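Local coordinates for protein Pgp2 (Campylobacter jejuni subsp. jejuni, PDB 6XJ6) that probably trims peptidoglycan as an L,D-carboxypeptidase of the YkuD family, and directs helical cell shape through peptidoglycan binding by its accessory NTF2-like domain, at residues S234-S239 with Y250-Y255; K269-K274 with M281-E286; G77-G82 with S239-L244; I18-Y23 with K165-K170. All coordinates share one frame; numbering follows the deposited sequence. Where two conformers were deposited one is given.

In the fold
The four contacts show how an accessory domain is built and then joined to a catalytic one. Contacts 1 and 2, centres about 10 Å apart, are two hairpins of the curled antiparallel NTF2-like sheet, joined through the neighbouring strands 249-260 and 263-275. Contact 3 shares S239 with contact 1 (centres about 12 Å apart) and carries the end of strand 232-240 against strand 77-80 of the catalytic domain. Contact 4 sets the N-terminal turn against the linker into helix 170-188; its strand 22-23 joins the same sheet. Along the chain contact 4 opens first and closes before contacts 1 and 2; contact 3 interleaves with 4 and 1. Segments distant in sequence thus tie the domain junction, whereas each hairpin closes locally.

Contact 1: S234-S239 with Y250-Y255; sequences SDINIS and YRISFY
I236 CG1 reaches F254 CB at 3.7 Å in an antiparallel hairpin of the NTF2-like domain, beside the face bearing I238 and I252. This is the close-packed side: in one of its two conformers, I238 lies alongside I252, pointing the same way, and its CG2 branch leans on Y250 CD2. The backbone ladder is regular from N237 to S239, where N237 N bonds S253 O nearly straight (170°) and S239 O receives R251 N at 2.8 Å. At D235 the strand turns a corner, a beta bulge that shifts the register by one before S234 pairs with Y255. The other face is polar and holds two waters, and is more exposed toward S234, D235, S253 and Y255. One water bridges D235 O and S253 OG; a second links S239 OG, which also bonds Y23 OH, to R251 NE, met in the guanidinium plane at 2.8 Å. At the bulge, D235 CB comes within 3.3 Å of Y255 CD1, its carboxylate plane turned 29° from the ring. Helix 170-188 covers the isoleucine face, with F181 on I236 and L177 on I238, while F157 of strand 156-161 and F78 of strand 77-80 cover the R251 end of the polar face.

Contact 2: K269-K274 with M281-E286; sequences KILYVK and MKILAE
K269 NZ meets E286 OE2 at 2.8 Å in a salt bridge that uses the anti lone pair of the carboxylate oxygen. The lysine gets there by folding back, bent at chi2 and chi3 (-76° and -66°), while E286 stays extended and runs alongside L271, whose CD2 touches E286 CG at 3.6 Å. On the same face V273 CG1 touches both M281 CG (3.9 Å) and I283 CG1 (4.0 Å). The backbone pairing beneath contains a classic beta bulge: L284 and A285 both face Y272, so Y272 O takes a short bond from L284 N (2.7 Å) and a weak one from A285 N. Y272 N returns a bond to A285 O, and on the far side of the bulge K274 and K282 are joined by two backbone bonds. The bulge coincides with a corner in this last part of the NTF2-like sheet at L284, whose CD1 lies against the backbone of V273 and K274. Further out, Y199 OH bonds the other carboxylate oxygen of E286, and K269 NZ also bonds Q287 O. K274 NZ is held by D200 and E203. L180 and W183 of helix 170-188 cover L271 and I283, and helix 104-108 packs on Y272 and A285.

Contact 3: G77-G82 with S239-L244; sequences GFYELG and SPYPNL
F78 and Y241 interlock where edge strand 77-80 of the catalytic domain's mixed sheet meets the chain leaving strand 232-240 of the NTF2-like domain. No hydrogen bond joins the two segments themselves; ring faces do most of the work. Two CH-pi contacts are made. In one, S239 CB sits over one face of the F78 ring, 3.5 Å from its centroid and 17° off the normal. The phenyl group is brought beneath the serine by a chi1 of -159°, which carries CG away from its own N. In the other, G77 CA is 4.0 Å from the Y241 centroid; the same face of the tyrosine covers F78 N, which lies 3.4 Å above the plane, offset toward the rim. The backbone angles of G77 by themselves call for glycine, and the chain here runs close under the tyrosine. Apolar packing puts F78 CB 3.5 Å from Y241 CD2, and F157 and M159 of strand 156-161 pack on F78 as well. P242 CD makes a separate van der Waals contact with G77 O, at 3.7 Å. A weaker polar element is the CA-H...O contact from G77 CA to P242 O. P240 O is buried against F78 without a polar partner. N103, from the catalytic side, bonds Y241 OH directly, and D106 bonds Y79 OH. The indirect link is one water between the two phenol groups, 2.6 Å from Y241 OH and 3.2 Å from Y79 OH.

Contact 4: I18-Y23 with K165-K170; sequences ISLGYY and KIRAKK
S19 O accepts the single direct hydrogen bond across this contact, from A168 N at 2.8 Å; the donor lies 33° out of the carbonyl plane. The same oxygen also receives a CA-H...O contact from R167. S19 belongs to a type I beta turn from I18 to G21 leading into strand 22-23, which pairs with strand 232-240 in the NTF2-like sheet; 165-170 runs from strand 156-161 of the catalytic domain to helix 170-188. A168 CB nestles against the turn, 3.2 Å from I18 O. I18 has its CG1 between N and the carbonyl carbon (chi1 50°), which lets CD1 reach K170 N at 3.5 Å, where the helix begins. L20 CD2 lies 3.8 Å from R167 CD and over one face of the guanidinium. Y23 OH donates to L20 O and also bonds S239 OG. S19 OG bonds N17 OD1 and a water. The contact thus combines one direct bond and one water bridge with aliphatic packing: R167 pairs with E161 through NH1 and meets the turn through that water at NE.

Contact 1: S234-S239 with Y250-Y255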
loop_
_atom_site.group_PDB
_atom_site.type_symbol
_atom_site.label_atom_id
_atom_site.label_comp_id
_atom_site.label_asym_id
_atom_site.label_seq_id
_atom_site.Cartn_x
_atom_site.Cartn_y
_atom_site.Cartn_z
ATOM N N SER A 234 -8.671 -7.845 12.004
ATOM C CA SER A 234 -8.108 -9.102 11.536
ATOM C C SER A 234 -7.472 -8.886 10.171
ATOM O O SER A 234 -7.631 -7.835 9.545
ATOM C CB SER A 234 -9.162 -10.213 11.494
ATOM O OG SER A 234 -10.171 -9.935 10.549
ATOM N N ASP A 235 -6.728 -9.894 9.724
ATOM C CA ASP A 235 -6.068 -9.883 8.418
ATOM C C ASP A 235 -5.195 -8.638 8.244
ATOM O O ASP A 235 -5.258 -7.941 7.233
ATOM C CB ASP A 235 -7.089 -10.015 7.284
ATOM C CG ASP A 235 -6.446 -10.338 5.941
ATOM O OD1 ASP A 235 -5.354 -10.942 5.920
ATOM O OD2 ASP A 235 -7.040 -9.985 4.900
ATOM N N ILE A 236 -4.363 -8.359 9.241
ATOM C CA ILE A 236 -3.556 -7.142 9.223
ATOM C C ILE A 236 -2.340 -7.339 8.331
ATOM O O ILE A 236 -1.558 -8.283 8.515
ATOM C CB ILE A 236 -3.136 -6.738 10.641
ATOM C CG1 ILE A 236 -4.372 -6.468 11.503
ATOM C CG2 ILE A 236 -2.259 -5.481 10.595
ATOM C CD1 ILE A 236 -4.054 -6.384 12.985
ATOM N N ASN A 237 -2.180 -6.434 7.362
ATOM C CA ASN A 237 -1.012 -6.378 6.495
ATOM C C ASN A 237 -0.386 -5.004 6.646
ATOM O O ASN A 237 -1.072 -3.991 6.473
ATOM C CB ASN A 237 -1.404 -6.547 5.031
ATOM C CG ASN A 237 -1.976 -7.907 4.723
ATOM O OD1 ASN A 237 -1.554 -8.912 5.298
ATOM N ND2 ASN A 237 -2.917 -7.958 3.788
ATOM N N ILE A 238 0.898 -4.976 6.976
ATOM C CA ILE A 238 1.648 -3.735 7.105
ATOM C C ILE A 238 2.774 -3.775 6.090
ATOM O O ILE A 238 3.522 -4.759 6.023
ATOM C CB ILE A 238 2.168 -3.536 8.539
ATOM C CG1 ILE A 238 0.970 -3.357 9.473
ATOM C CG2 ILE A 238 3.114 -2.343 8.619
ATOM C CD1 ILE A 238 1.327 -3.124 10.908
ATOM N N SER A 239 2.878 -2.715 5.285
ATOM C CA SER A 239 3.827 -2.708 4.192
ATOM C C SER A 239 4.602 -1.400 4.126
ATOM O O SER A 239 4.029 -0.325 4.332
ATOM C CB SER A 239 3.067 -2.871 2.873
ATOM O OG SER A 239 2.236 -4.019 2.899
ATOM N N TYR A 250 4.200 3.844 5.745
ATOM C CA TYR A 250 3.708 2.481 5.668
ATOM C C TYR A 250 2.241 2.508 5.285
ATOM O O TYR A 250 1.527 3.486 5.538
ATOM C CB TYR A 250 3.820 1.758 7.014
ATOM C CG TYR A 250 5.210 1.296 7.376
ATOM C CD1 TYR A 250 6.143 2.171 7.899
ATOM C CD2 TYR A 250 5.582 -0.027 7.213
ATOM C CE1 TYR A 250 7.431 1.726 8.248
ATOM C CE2 TYR A 250 6.847 -0.465 7.545
ATOM C CZ TYR A 250 7.762 0.413 8.060
ATOM O OH TYR A 250 9.022 -0.045 8.406
ATOM N N ARG A 251 1.802 1.407 4.676
ATOM C CA ARG A 251 0.393 1.132 4.449
ATOM C C ARG A 251 -0.031 0.052 5.434
ATOM O O ARG A 251 0.676 -0.943 5.601
ATOM C CB ARG A 251 0.151 0.654 3.022
ATOM C CG ARG A 251 -1.304 0.580 2.681
ATOM C CD ARG A 251 -1.528 -0.075 1.346
ATOM N NE ARG A 251 -1.771 -1.485 1.559
ATOM C CZ ARG A 251 -2.609 -2.233 0.855
ATOM N NH1 ARG A 251 -3.295 -1.725 -0.160
ATOM N NH2 ARG A 251 -2.747 -3.509 1.171
ATOM N N ILE A 252 -1.163 0.262 6.096
ATOM C CA ILE A 252 -1.719 -0.700 7.047
ATOM C C ILE A 252 -3.125 -1.014 6.575
ATOM O O ILE A 252 -3.979 -0.126 6.552
ATOM C CB ILE A 252 -1.760 -0.137 8.477
ATOM C CG1 ILE A 252 -0.378 0.358 8.912
ATOM C CG2 ILE A 252 -2.291 -1.213 9.436
ATOM C CD1 ILE A 252 -0.358 1.044 10.260
ATOM N N SER A 253 -3.376 -2.267 6.214
ATOM C CA SER A 253 -4.704 -2.696 5.812
ATOM C C SER A 253 -5.177 -3.802 6.739
ATOM O O SER A 253 -4.377 -4.575 7.276
ATOM C CB SER A 253 -4.739 -3.159 4.347
ATOM O OG SER A 253 -3.899 -4.272 4.119
ATOM N N PHE A 254 -6.484 -3.864 6.942
ATOM C CA PHE A 254 -7.050 -4.846 7.854
ATOM C C PHE A 254 -8.553 -4.867 7.661
ATOM O O PHE A 254 -9.132 -3.946 7.077
ATOM C CB PHE A 254 -6.702 -4.537 9.317
ATOM C CG PHE A 254 -7.056 -3.140 9.757
ATOM C CD1 PHE A 254 -8.254 -2.880 10.390
ATOM C CD2 PHE A 254 -6.175 -2.089 9.539
ATOM C CE1 PHE A 254 -8.574 -1.602 10.800
ATOM C CE2 PHE A 254 -6.496 -0.805 9.943
ATOM C CZ PHE A 254 -7.688 -0.564 10.574
ATOM N N TYR A 255 -9.172 -5.938 8.149
ATOM C CA TYR A 255 -10.621 -6.038 8.218
ATOM C C TYR A 255 -11.088 -5.534 9.571
ATOM O O TYR A 255 -10.482 -5.833 10.606
ATOM C CB TYR A 255 -11.087 -7.488 8.069
ATOM C CG TYR A 255 -10.978 -8.076 6.685
ATOM C CD1 TYR A 255 -10.237 -9.228 6.457
ATOM C CD2 TYR A 255 -11.635 -7.497 5.607
ATOM C CE1 TYR A 255 -10.142 -9.781 5.194
ATOM C CE2 TYR A 255 -11.544 -8.044 4.339
ATOM C CZ TYR A 255 -10.797 -9.182 4.140
ATOM O OH TYR A 255 -10.711 -9.726 2.877
HETATM O O HOH W 1 -5.761 -6.576 4.957
HETATM O O HOH W 2 -0.437 -3.168 3.432
#

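Contact 2: K269-K274 with M281-E286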
loop_
_atom_site.group_PDB
_atom_site.type_symbol
_atom_site.label_atom_id
_atom_site.label_comp_id
_atom_site.label_asym_id
_atom_site.label_seq_id
_atom_site.Cartn_x
_atom_site.Cartn_y
_atom_site.Cartn_z
ATOM N N LYS A 269 -10.541 -1.756 5.877
ATOM C CA LYS A 269 -9.905 -0.529 6.326
ATOM C C LYS A 269 -8.503 -0.438 5.742
ATOM O O LYS A 269 -7.798 -1.445 5.622
ATOM C CB LYS A 269 -9.769 -0.522 7.850
ATOM C CG LYS A 269 -11.084 -0.479 8.606
ATOM C CD LYS A 269 -11.722 0.895 8.587
ATOM C CE LYS A 269 -10.900 1.936 9.349
ATOM N NZ LYS A 269 -11.543 3.278 9.281
ATOM N N ILE A 270 -8.088 0.781 5.405
ATOM C CA ILE A 270 -6.713 1.047 4.993
ATOM C C ILE A 270 -6.275 2.358 5.623
ATOM O O ILE A 270 -7.010 3.350 5.581
ATOM C CB ILE A 270 -6.532 1.133 3.465
ATOM C CG1 ILE A 270 -7.219 -0.038 2.754
ATOM C CG2 ILE A 270 -5.045 1.170 3.138
ATOM C CD1 ILE A 270 -7.171 0.050 1.233
ATOM N N LEU A 271 -5.087 2.355 6.219
ATOM C CA LEU A 271 -4.428 3.563 6.685
ATOM C C LEU A 271 -3.133 3.738 5.910
ATOM O O LEU A 271 -2.372 2.781 5.734
ATOM C CB LEU A 271 -4.100 3.476 8.179
ATOM C CG LEU A 271 -5.252 3.210 9.148
ATOM C CD1 LEU A 271 -4.727 3.073 10.565
ATOM C CD2 LEU A 271 -6.290 4.312 9.079
ATOM N N TYR A 272 -2.890 4.954 5.445
ATOM C CA TYR A 272 -1.593 5.362 4.925
ATOM C C TYR A 272 -0.986 6.268 5.982
ATOM O O TYR A 272 -1.599 7.264 6.365
ATOM C CB TYR A 272 -1.752 6.083 3.579
ATOM C CG TYR A 272 -2.290 5.156 2.507
ATOM C CD1 TYR A 272 -3.652 4.927 2.386
ATOM C CD2 TYR A 272 -1.435 4.460 1.666
ATOM C CE1 TYR A 272 -4.151 4.052 1.449
ATOM C CE2 TYR A 272 -1.928 3.581 0.709
ATOM C CZ TYR A 272 -3.285 3.380 0.611
ATOM O OH TYR A 272 -3.783 2.499 -0.315
ATOM N N VAL A 273 0.189 5.897 6.490
ATOM C CA VAL A 273 0.749 6.546 7.667
ATOM C C VAL A 273 2.214 6.891 7.443
ATOM O O VAL A 273 2.895 6.320 6.593
ATOM C CB VAL A 273 0.605 5.667 8.937
ATOM C CG1 VAL A 273 -0.828 5.175 9.106
ATOM C CG2 VAL A 273 1.577 4.481 8.913
ATOM N N LYS A 274 2.693 7.843 8.233
ATOM C CA LYS A 274 4.116 8.055 8.415
ATOM C C LYS A 274 4.454 7.837 9.883
ATOM O O LYS A 274 3.574 7.815 10.747
ATOM C CB LYS A 274 4.538 9.464 7.985
ATOM C CG LYS A 274 3.934 10.572 8.819
ATOM C CD LYS A 274 4.372 11.939 8.337
ATOM C CE LYS A 274 3.641 13.020 9.093
ATOM N NZ LYS A 274 3.939 14.382 8.570
ATOM N N MET A 281 2.924 6.887 15.059
ATOM C CA MET A 281 2.097 6.816 13.862
ATOM C C MET A 281 1.321 8.108 13.660
ATOM O O MET A 281 0.689 8.623 14.588
ATOM C CB MET A 281 1.098 5.670 14.014
ATOM C CG MET A 281 0.179 5.497 12.821
ATOM S SD MET A 281 -0.903 4.070 12.960
ATOM C CE MET A 281 -2.145 4.700 14.072
ATOM N N LYS A 282 1.343 8.614 12.429
ATOM C CA LYS A 282 0.513 9.742 12.028
ATOM C C LYS A 282 -0.216 9.359 10.751
ATOM O O LYS A 282 0.422 9.098 9.725
ATOM C CB LYS A 282 1.357 11.000 11.811
ATOM C CG LYS A 282 1.910 11.591 13.098
ATOM C CD LYS A 282 0.805 12.170 13.973
ATOM C CE LYS A 282 1.377 12.886 15.177
ATOM N NZ LYS A 282 0.325 13.602 15.951
ATOM N N ILE A 283 -1.544 9.336 10.816
ATOM C CA ILE A 283 -2.373 8.911 9.694
ATOM C C ILE A 283 -2.464 10.044 8.680
ATOM O O ILE A 283 -2.795 11.184 9.030
ATOM C CB ILE A 283 -3.766 8.492 10.192
ATOM C CG1 ILE A 283 -3.650 7.265 11.101
ATOM C CG2 ILE A 283 -4.705 8.208 9.017
ATOM C CD1 ILE A 283 -4.864 7.024 11.949
ATOM N N LEU A 284 -2.175 9.724 7.416
ATOM C CA LEU A 284 -2.243 10.677 6.314
ATOM C C LEU A 284 -3.482 10.500 5.453
ATOM O O LEU A 284 -3.916 11.459 4.805
ATOM C CB LEU A 284 -1.010 10.523 5.419
ATOM C CG LEU A 284 0.328 10.620 6.154
ATOM C CD1 LEU A 284 1.481 10.247 5.245
ATOM C CD2 LEU A 284 0.506 12.022 6.687
ATOM N N ALA A 285 -4.043 9.298 5.421
ATOM C CA ALA A 285 -5.257 9.006 4.682
ATOM C C ALA A 285 -5.881 7.771 5.303
ATOM O O ALA A 285 -5.168 6.841 5.699
ATOM C CB ALA A 285 -4.972 8.752 3.197
ATOM N N GLU A 286 -7.208 7.767 5.389
ATOM C CA GLU A 286 -7.913 6.683 6.055
ATOM C C GLU A 286 -9.156 6.309 5.269
ATOM O O GLU A 286 -9.986 7.170 4.953
ATOM C CB GLU A 286 -8.313 7.076 7.482
ATOM C CG GLU A 286 -9.250 6.075 8.149
ATOM C CD GLU A 286 -9.534 6.397 9.601
ATOM O OE1 GLU A 286 -9.125 7.481 10.060
ATOM O OE2 GLU A 286 -10.192 5.568 10.270
#

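Contact 3: G77-G82 with S239-L244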
loop_
_atom_site.group_PDB
_atom_site.type_symbol
_atom_site.label_atom_id
_atom_site.label_comp_id
_atom_site.label_asym_id
_atom_site.label_seq_id
_atom_site.Cartn_x
_atom_site.Cartn_y
_atom_site.Cartn_z
ATOM N N GLY A 77 5.184 4.010 -4.838
ATOM C CA GLY A 77 4.372 3.736 -3.674
ATOM C C GLY A 77 4.036 2.263 -3.580
ATOM O O GLY A 77 4.736 1.417 -4.131
ATOM N N PHE A 78 2.942 1.990 -2.871
ATOM C CA PHE A 78 2.488 0.630 -2.612
ATOM C C PHE A 78 1.051 0.506 -3.090
ATOM O O PHE A 78 0.183 1.280 -2.663
ATOM C CB PHE A 78 2.602 0.288 -1.123
ATOM C CG PHE A 78 2.633 -1.183 -0.842
ATOM C CD1 PHE A 78 3.834 -1.868 -0.792
ATOM C CD2 PHE A 78 1.462 -1.881 -0.615
ATOM C CE1 PHE A 78 3.864 -3.223 -0.519
ATOM C CE2 PHE A 78 1.489 -3.236 -0.346
ATOM C CZ PHE A 78 2.695 -3.905 -0.306
ATOM N N TYR A 79 0.813 -0.472 -3.961
ATOM C CA TYR A 79 -0.437 -0.667 -4.676
ATOM C C TYR A 79 -0.794 -2.149 -4.640
ATOM O O TYR A 79 -0.108 -2.967 -4.015
ATOM C CB TYR A 79 -0.306 -0.146 -6.119
ATOM C CG TYR A 79 -0.030 1.333 -6.164
ATOM C CD1 TYR A 79 1.272 1.817 -6.174
ATOM C CD2 TYR A 79 -1.070 2.244 -6.148
ATOM C CE1 TYR A 79 1.532 3.166 -6.173
ATOM C CE2 TYR A 79 -0.823 3.603 -6.158
ATOM C CZ TYR A 79 0.479 4.058 -6.164
ATOM O OH TYR A 79 0.725 5.402 -6.147
ATOM N N GLU A 80 -1.883 -2.494 -5.313
ATOM C CA GLU A 80 -2.281 -3.875 -5.507
ATOM C C GLU A 80 -2.359 -4.168 -6.996
ATOM O O GLU A 80 -2.513 -3.259 -7.821
ATOM C CB GLU A 80 -3.624 -4.159 -4.838
ATOM C CG GLU A 80 -3.620 -3.829 -3.374
ATOM C CD GLU A 80 -4.994 -3.855 -2.790
ATOM O OE1 GLU A 80 -5.553 -4.963 -2.683
ATOM O OE2 GLU A 80 -5.522 -2.764 -2.471
ATOM N N LEU A 81 -2.245 -5.450 -7.327
ATOM C CA LEU A 81 -2.307 -5.915 -8.706
ATOM C C LEU A 81 -3.571 -6.735 -8.926
ATOM O O LEU A 81 -3.888 -7.633 -8.135
ATOM C CB LEU A 81 -1.090 -6.768 -9.054
ATOM C CG LEU A 81 -0.853 -6.946 -10.553
ATOM C CD1 LEU A 81 -0.427 -5.643 -11.207
ATOM C CD2 LEU A 81 0.196 -8.022 -10.773
ATOM N N GLY A 82 -4.288 -6.418 -10.006
ATOM C CA GLY A 82 -5.462 -7.168 -10.393
ATOM C C GLY A 82 -5.117 -8.401 -11.209
ATOM O O GLY A 82 -3.957 -8.708 -11.484
ATOM N N SER A 239 2.878 -2.715 5.285
ATOM C CA SER A 239 3.827 -2.708 4.192
ATOM C C SER A 239 4.602 -1.400 4.126
ATOM O O SER A 239 4.029 -0.325 4.332
ATOM C CB SER A 239 3.067 -2.871 2.873
ATOM O OG SER A 239 2.236 -4.019 2.899
ATOM N N PRO A 240 5.886 -1.453 3.782
ATOM C CA PRO A 240 6.641 -0.217 3.580
ATOM C C PRO A 240 6.145 0.499 2.334
ATOM O O PRO A 240 5.739 -0.134 1.360
ATOM C CB PRO A 240 8.082 -0.716 3.398
ATOM C CG PRO A 240 7.928 -2.064 2.816
ATOM C CD PRO A 240 6.697 -2.646 3.464
ATOM N N TYR A 241 6.183 1.827 2.386
ATOM C CA TYR A 241 5.562 2.669 1.363
ATOM C C TYR A 241 6.610 3.586 0.743
ATOM O O TYR A 241 6.948 4.630 1.329
ATOM C CB TYR A 241 4.412 3.492 1.957
ATOM C CG TYR A 241 3.508 4.075 0.890
ATOM C CD1 TYR A 241 3.844 5.250 0.233
ATOM C CD2 TYR A 241 2.338 3.426 0.505
ATOM C CE1 TYR A 241 3.038 5.775 -0.742
ATOM C CE2 TYR A 241 1.532 3.939 -0.477
ATOM C CZ TYR A 241 1.884 5.111 -1.106
ATOM O OH TYR A 241 1.093 5.655 -2.097
ATOM N N PRO A 242 7.164 3.238 -0.419
ATOM C CA PRO A 242 8.174 4.106 -1.040
ATOM C C PRO A 242 7.600 5.472 -1.356
ATOM O O PRO A 242 6.451 5.596 -1.779
ATOM C CB PRO A 242 8.552 3.357 -2.321
ATOM C CG PRO A 242 8.195 1.919 -2.049
ATOM C CD PRO A 242 6.977 1.987 -1.182
ATOM N N ASN A 243 8.426 6.498 -1.173
ATOM C CA ASN A 243 7.992 7.855 -1.462
ATOM C C ASN A 243 9.212 8.713 -1.765
ATOM O O ASN A 243 10.348 8.346 -1.454
ATOM C CB ASN A 243 7.202 8.434 -0.287
ATOM C CG ASN A 243 8.047 8.606 0.936
ATOM O OD1 ASN A 243 8.637 9.662 1.145
ATOM N ND2 ASN A 243 8.126 7.563 1.749
ATOM N N LEU A 244 8.952 9.868 -2.374
ATOM C CA LEU A 244 9.994 10.823 -2.723
ATOM C C LEU A 244 9.995 12.036 -1.807
ATOM O O LEU A 244 10.455 13.111 -2.204
ATOM C CB LEU A 244 9.846 11.255 -4.181
ATOM C CG LEU A 244 10.136 10.130 -5.171
ATOM C CD1 LEU A 244 9.995 10.619 -6.597
ATOM C CD2 LEU A 244 11.530 9.582 -4.941
HETATM O O HOH W 3 1.950 7.300 -3.850
#

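Contact 4: I18-Y23 with K165-K170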
loop_
_atom_site.group_PDB
_atom_site.type_symbol
_atom_site.label_atom_id
_atom_site.label_comp_id
_atom_site.label_asym_id
_atom_site.label_seq_id
_atom_site.Cartn_x
_atom_site.Cartn_y
_atom_site.Cartn_z
ATOM N N ILE A 18 10.623 -9.407 7.452
ATOM C CA ILE A 18 9.529 -8.467 7.261
ATOM C C ILE A 18 9.944 -7.300 6.365
ATOM O O ILE A 18 9.249 -6.284 6.306
ATOM C CB ILE A 18 8.938 -7.993 8.598
ATOM C CG1 ILE A 18 10.022 -7.518 9.580
ATOM C CG2 ILE A 18 8.140 -9.122 9.230
ATOM C CD1 ILE A 18 10.811 -6.296 9.159
ATOM N N SER A 19 11.056 -7.444 5.641
ATOM C CA SER A 19 11.620 -6.322 4.894
ATOM C C SER A 19 10.679 -5.806 3.808
ATOM O O SER A 19 10.754 -4.626 3.440
ATOM C CB SER A 19 12.967 -6.728 4.291
ATOM O OG SER A 19 12.821 -7.782 3.356
ATOM N N LEU A 20 9.820 -6.665 3.258
ATOM C CA LEU A 20 8.817 -6.235 2.290
ATOM C C LEU A 20 7.429 -6.137 2.903
ATOM O O LEU A 20 6.439 -6.024 2.166
ATOM C CB LEU A 20 8.798 -7.169 1.082
ATOM C CG LEU A 20 10.115 -7.251 0.312
ATOM C CD1 LEU A 20 9.993 -8.225 -0.850
ATOM C CD2 LEU A 20 10.570 -5.876 -0.176
ATOM N N GLY A 21 7.343 -6.151 4.223
ATOM C CA GLY A 21 6.087 -6.092 4.941
ATOM C C GLY A 21 5.891 -7.299 5.843
ATOM O O GLY A 21 6.581 -8.312 5.746
ATOM N N TYR A 22 4.902 -7.159 6.720
ATOM C CA TYR A 22 4.482 -8.194 7.658
ATOM C C TYR A 22 3.021 -8.485 7.342
ATOM O O TYR A 22 2.175 -7.590 7.445
ATOM C CB TYR A 22 4.653 -7.660 9.079
ATOM C CG TYR A 22 4.341 -8.588 10.235
ATOM C CD1 TYR A 22 4.804 -9.894 10.269
ATOM C CD2 TYR A 22 3.621 -8.123 11.327
ATOM C CE1 TYR A 22 4.531 -10.718 11.349
ATOM C CE2 TYR A 22 3.345 -8.934 12.410
ATOM C CZ TYR A 22 3.801 -10.231 12.417
ATOM O OH TYR A 22 3.521 -11.041 13.499
ATOM N N TYR A 23 2.733 -9.715 6.923
ATOM C CA TYR A 23 1.438 -10.078 6.365
ATOM C C TYR A 23 0.799 -11.206 7.163
ATOM O O TYR A 23 1.466 -12.164 7.570
ATOM C CB TYR A 23 1.591 -10.493 4.897
ATOM C CG TYR A 23 2.197 -9.382 4.084
ATOM C CD1 TYR A 23 1.400 -8.375 3.572
ATOM C CD2 TYR A 23 3.574 -9.300 3.876
ATOM C CE1 TYR A 23 1.937 -7.336 2.863
ATOM C CE2 TYR A 23 4.124 -8.250 3.155
ATOM C CZ TYR A 23 3.292 -7.268 2.659
ATOM O OH TYR A 23 3.788 -6.198 1.943
ATOM N N LYS A 165 16.448 1.996 -2.113
ATOM C CA LYS A 165 15.897 0.724 -1.675
ATOM C C LYS A 165 15.150 0.955 -0.369
ATOM O O LYS A 165 15.742 1.409 0.619
ATOM C CB LYS A 165 17.062 -0.244 -1.480
ATOM C CG LYS A 165 16.719 -1.620 -0.957
ATOM C CD LYS A 165 18.001 -2.457 -0.900
ATOM C CE LYS A 165 17.799 -3.801 -0.235
ATOM N NZ LYS A 165 19.071 -4.583 -0.211
ATOM N N ILE A 166 13.854 0.661 -0.373
ATOM C CA ILE A 166 12.969 0.930 0.752
ATOM C C ILE A 166 12.600 -0.408 1.367
ATOM O O ILE A 166 12.020 -1.268 0.696
ATOM C CB ILE A 166 11.719 1.704 0.306
ATOM C CG1 ILE A 166 12.132 2.993 -0.418
ATOM C CG2 ILE A 166 10.816 2.010 1.486
ATOM C CD1 ILE A 166 13.100 3.863 0.343
ATOM N N ARG A 167 12.966 -0.604 2.632
ATOM C CA ARG A 167 12.623 -1.834 3.325
ATOM C C ARG A 167 12.048 -1.527 4.695
ATOM O O ARG A 167 12.485 -0.593 5.378
ATOM C CB ARG A 167 13.838 -2.739 3.473
ATOM C CG ARG A 167 14.440 -3.179 2.145
ATOM C CD ARG A 167 13.507 -4.084 1.344
ATOM N NE ARG A 167 14.174 -4.566 0.137
ATOM C CZ ARG A 167 14.179 -3.931 -1.033
ATOM N NH1 ARG A 167 13.527 -2.785 -1.187
ATOM N NH2 ARG A 167 14.835 -4.450 -2.063
ATOM N N ALA A 168 11.056 -2.323 5.081
ATOM C CA ALA A 168 10.482 -2.213 6.409
ATOM C C ALA A 168 11.494 -2.644 7.459
ATOM O O ALA A 168 12.396 -3.455 7.202
ATOM C CB ALA A 168 9.234 -3.081 6.514
ATOM N N LYS A 169 11.339 -2.090 8.657
ATOM C CA LYS A 169 12.192 -2.404 9.791
ATOM C C LYS A 169 11.335 -2.989 10.904
ATOM O O LYS A 169 10.207 -2.547 11.131
ATOM C CB LYS A 169 12.934 -1.152 10.288
ATOM C CG LYS A 169 13.761 -0.451 9.207
ATOM C CD LYS A 169 14.861 -1.351 8.651
ATOM C CE LYS A 169 15.377 -0.855 7.308
ATOM N NZ LYS A 169 16.323 -1.830 6.694
ATOM N N LYS A 170 11.882 -3.991 11.594
ATOM C CA LYS A 170 11.115 -4.698 12.613
ATOM C C LYS A 170 10.636 -3.748 13.707
ATOM O O LYS A 170 9.481 -3.826 14.145
ATOM C CB LYS A 170 11.969 -5.831 13.187
ATOM C CG LYS A 170 11.352 -6.592 14.334
ATOM C CD LYS A 170 12.292 -7.712 14.790
ATOM C CE LYS A 170 11.793 -8.454 16.038
ATOM N NZ LYS A 170 12.826 -9.389 16.557
HETATM O O HOH W 4 14.396 -7.498 1.117
#